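Local coordinates for uncharacterized protein DUF1185 (Bordetella bronchiseptica RB50, PDB 3BYQ), which is of unknown function but adopts a variant of the Bacillus chorismate mutase fold and may play a part in amino-acid metabolism, at residues I13-T17 / P28-A33. Residues are numbered along the deposited sequence; the frame is centred on the assembly and turned at random.
Sequences IVETT and PLKLAA. With EDO (1,2-ethanediol), chain Y.
Lys30 and Thr16 sit opposite each other as a non-hydrogen-bonded pair in the antiparallel hairpin of strands 7-17 and 29-39, and between them they hold a 1,2-ethanediol, probably from the crystallisation liquor. From CB outward, the lysine meets one neighbour after another: Lys30 CB lies near Glu15 O. With CG anti to the carbonyl carbon (chi1 -61°), the side chain runs along Thr16, and Lys30 CG comes 3.8 Å from Thr16 OG1. The lysine side chain then stays extended: CD keeps alongside that hydroxyl and nears Val14 CG1, CE reaches the glycol, and Lys30 NZ donates to O1 of the ethanediol at 3.0 Å. Thr16 OG1 bonds the same ethanediol O1 at 2.8 Å, while the threonine methyl lies beside the ring of Pro28. Val14 and Ala32 share this face, where helix 51-72 packs on them. On the other face Glu15 and Leu31 run side by side, and Glu15 OE2 ends in a salt bridge to Lys9 of the second subunit. Six backbone bonds close the three hydrogen-bonded pairs, Glu15 N to Leu31 O being nearly straight at 174°. Segment 13-17 also pairs antiparallel with a strand of that second subunit, continuing the sheet across the interface. The lysine amine, probably charged, and the threonine hydroxyl thus converge on one oxygen, consistent with a polar spot that can take up a small hydroxyl compound, though no natural ligand follows from it.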
loop_
_atom_site.group_PDB
_atom_site.type_symbol
_atom_site.label_atom_id
_atom_site.label_comp_id
_atom_site.label_asym_id
_atom_site.label_seq_id
_atom_site.Cartn_x
_atom_site.Cartn_y
_atom_site.Cartn_z
ATOM N N ILE B 13 -9.929 -13.339 13.059
ATOM C CA ILE B 13 -9.776 -13.900 11.714
ATOM C C ILE B 13 -9.313 -15.328 11.832
ATOM O O ILE B 13 -8.517 -15.697 12.712
ATOM C CB ILE B 13 -8.885 -13.093 10.769
ATOM C CG1 ILE B 13 -7.434 -13.101 11.242
ATOM C CG2 ILE B 13 -9.418 -11.660 10.634
ATOM C CD1 ILE B 13 -6.490 -12.320 10.336
ATOM N N VAL B 14 -9.891 -16.158 10.969
ATOM C CA VAL B 14 -9.546 -17.585 10.901
ATOM C C VAL B 14 -9.213 -17.866 9.448
ATOM O O VAL B 14 -10.054 -17.744 8.588
ATOM C CB VAL B 14 -10.624 -18.579 11.402
ATOM C CG1 VAL B 14 -10.111 -20.023 11.301
ATOM C CG2 VAL B 14 -11.023 -18.233 12.858
ATOM N N GLU B 15 -7.961 -18.222 9.206
ATOM C CA GLU B 15 -7.472 -18.549 7.874
ATOM C C GLU B 15 -7.252 -20.046 7.806
ATOM O O GLU B 15 -6.470 -20.600 8.572
ATOM C CB GLU B 15 -6.139 -17.808 7.639
ATOM C CG GLU B 15 -5.511 -18.034 6.283
ATOM C CD GLU B 15 -4.055 -17.592 6.237
ATOM O OE1 GLU B 15 -3.163 -18.182 6.925
ATOM O OE2 GLU B 15 -3.795 -16.639 5.470
ATOM N N THR B 16 -7.922 -20.691 6.877
ATOM C CA THR B 16 -7.802 -22.130 6.684
ATOM C C THR B 16 -7.073 -22.338 5.375
ATOM O O THR B 16 -7.513 -21.846 4.334
ATOM C CB THR B 16 -9.173 -22.814 6.625
ATOM O OG1 THR B 16 -9.945 -22.453 7.797
ATOM C CG2 THR B 16 -9.025 -24.327 6.542
ATOM N N THR B 17 -5.929 -23.019 5.460
ATOM C CA THR B 17 -5.134 -23.330 4.276
ATOM C C THR B 17 -5.181 -24.820 3.954
ATOM O O THR B 17 -4.800 -25.677 4.756
ATOM C CB THR B 17 -3.677 -22.904 4.469
ATOM O OG1 THR B 17 -3.626 -21.497 4.754
ATOM C CG2 THR B 17 -2.852 -23.203 3.214
ATOM N N PRO B 28 -6.448 -29.522 6.894
ATOM C CA PRO B 28 -5.901 -28.214 6.604
ATOM C C PRO B 28 -5.336 -27.528 7.820
ATOM O O PRO B 28 -5.646 -27.885 8.949
ATOM C CB PRO B 28 -7.127 -27.432 6.118
ATOM C CG PRO B 28 -8.265 -28.086 6.703
ATOM C CD PRO B 28 -7.917 -29.536 6.768
ATOM N N LEU B 29 -4.481 -26.558 7.577
ATOM C CA LEU B 29 -3.983 -25.723 8.648
ATOM C C LEU B 29 -4.951 -24.591 8.944
ATOM O O LEU B 29 -5.488 -23.980 8.029
ATOM C CB LEU B 29 -2.634 -25.117 8.245
ATOM C CG LEU B 29 -2.006 -24.116 9.203
ATOM C CD1 LEU B 29 -1.670 -24.741 10.574
ATOM C CD2 LEU B 29 -0.796 -23.569 8.520
ATOM N N LYS B 30 -5.175 -24.315 10.225
ATOM C CA LYS B 30 -5.918 -23.121 10.615
ATOM C C LYS B 30 -4.995 -22.257 11.471
ATOM O O LYS B 30 -4.324 -22.752 12.395
ATOM C CB LYS B 30 -7.179 -23.398 11.380
ATOM C CG LYS B 30 -8.158 -24.202 10.610
ATOM C CD LYS B 30 -9.531 -24.199 11.287
ATOM C CE LYS B 30 -10.420 -25.198 10.612
ATOM N NZ LYS B 30 -11.849 -25.035 10.984
ATOM N N LEU B 31 -4.944 -20.993 11.085
ATOM C CA LEU B 31 -4.240 -19.935 11.852
ATOM C C LEU B 31 -5.287 -18.875 12.156
ATOM O O LEU B 31 -6.020 -18.463 11.270
ATOM C CB LEU B 31 -3.097 -19.318 11.042
ATOM C CG LEU B 31 -1.918 -20.230 10.683
ATOM C CD1 LEU B 31 -0.928 -19.514 9.786
ATOM C CD2 LEU B 31 -1.210 -20.791 11.900
ATOM N N ALA B 32 -5.307 -18.388 13.391
ATOM C CA ALA B 32 -6.345 -17.424 13.799
ATOM C C ALA B 32 -5.742 -16.292 14.578
ATOM O O ALA B 32 -4.777 -16.495 15.335
ATOM C CB ALA B 32 -7.436 -18.132 14.632
ATOM N N ALA B 33 -6.299 -15.093 14.386
ATOM C CA ALA B 33 -5.792 -13.907 15.102
ATOM C C ALA B 33 -6.985 -13.209 15.725
ATOM O O ALA B 33 -8.033 -13.125 15.118
ATOM C CB ALA B 33 -5.064 -12.963 14.154
HETATM C C1 EDO Y . -13.089 -23.171 8.162
HETATM O O1 EDO Y . -12.099 -24.186 8.155
HETATM C C2 EDO Y . -13.854 -23.294 6.868
HETATM O O2 EDO Y . -14.604 -24.503 6.942
#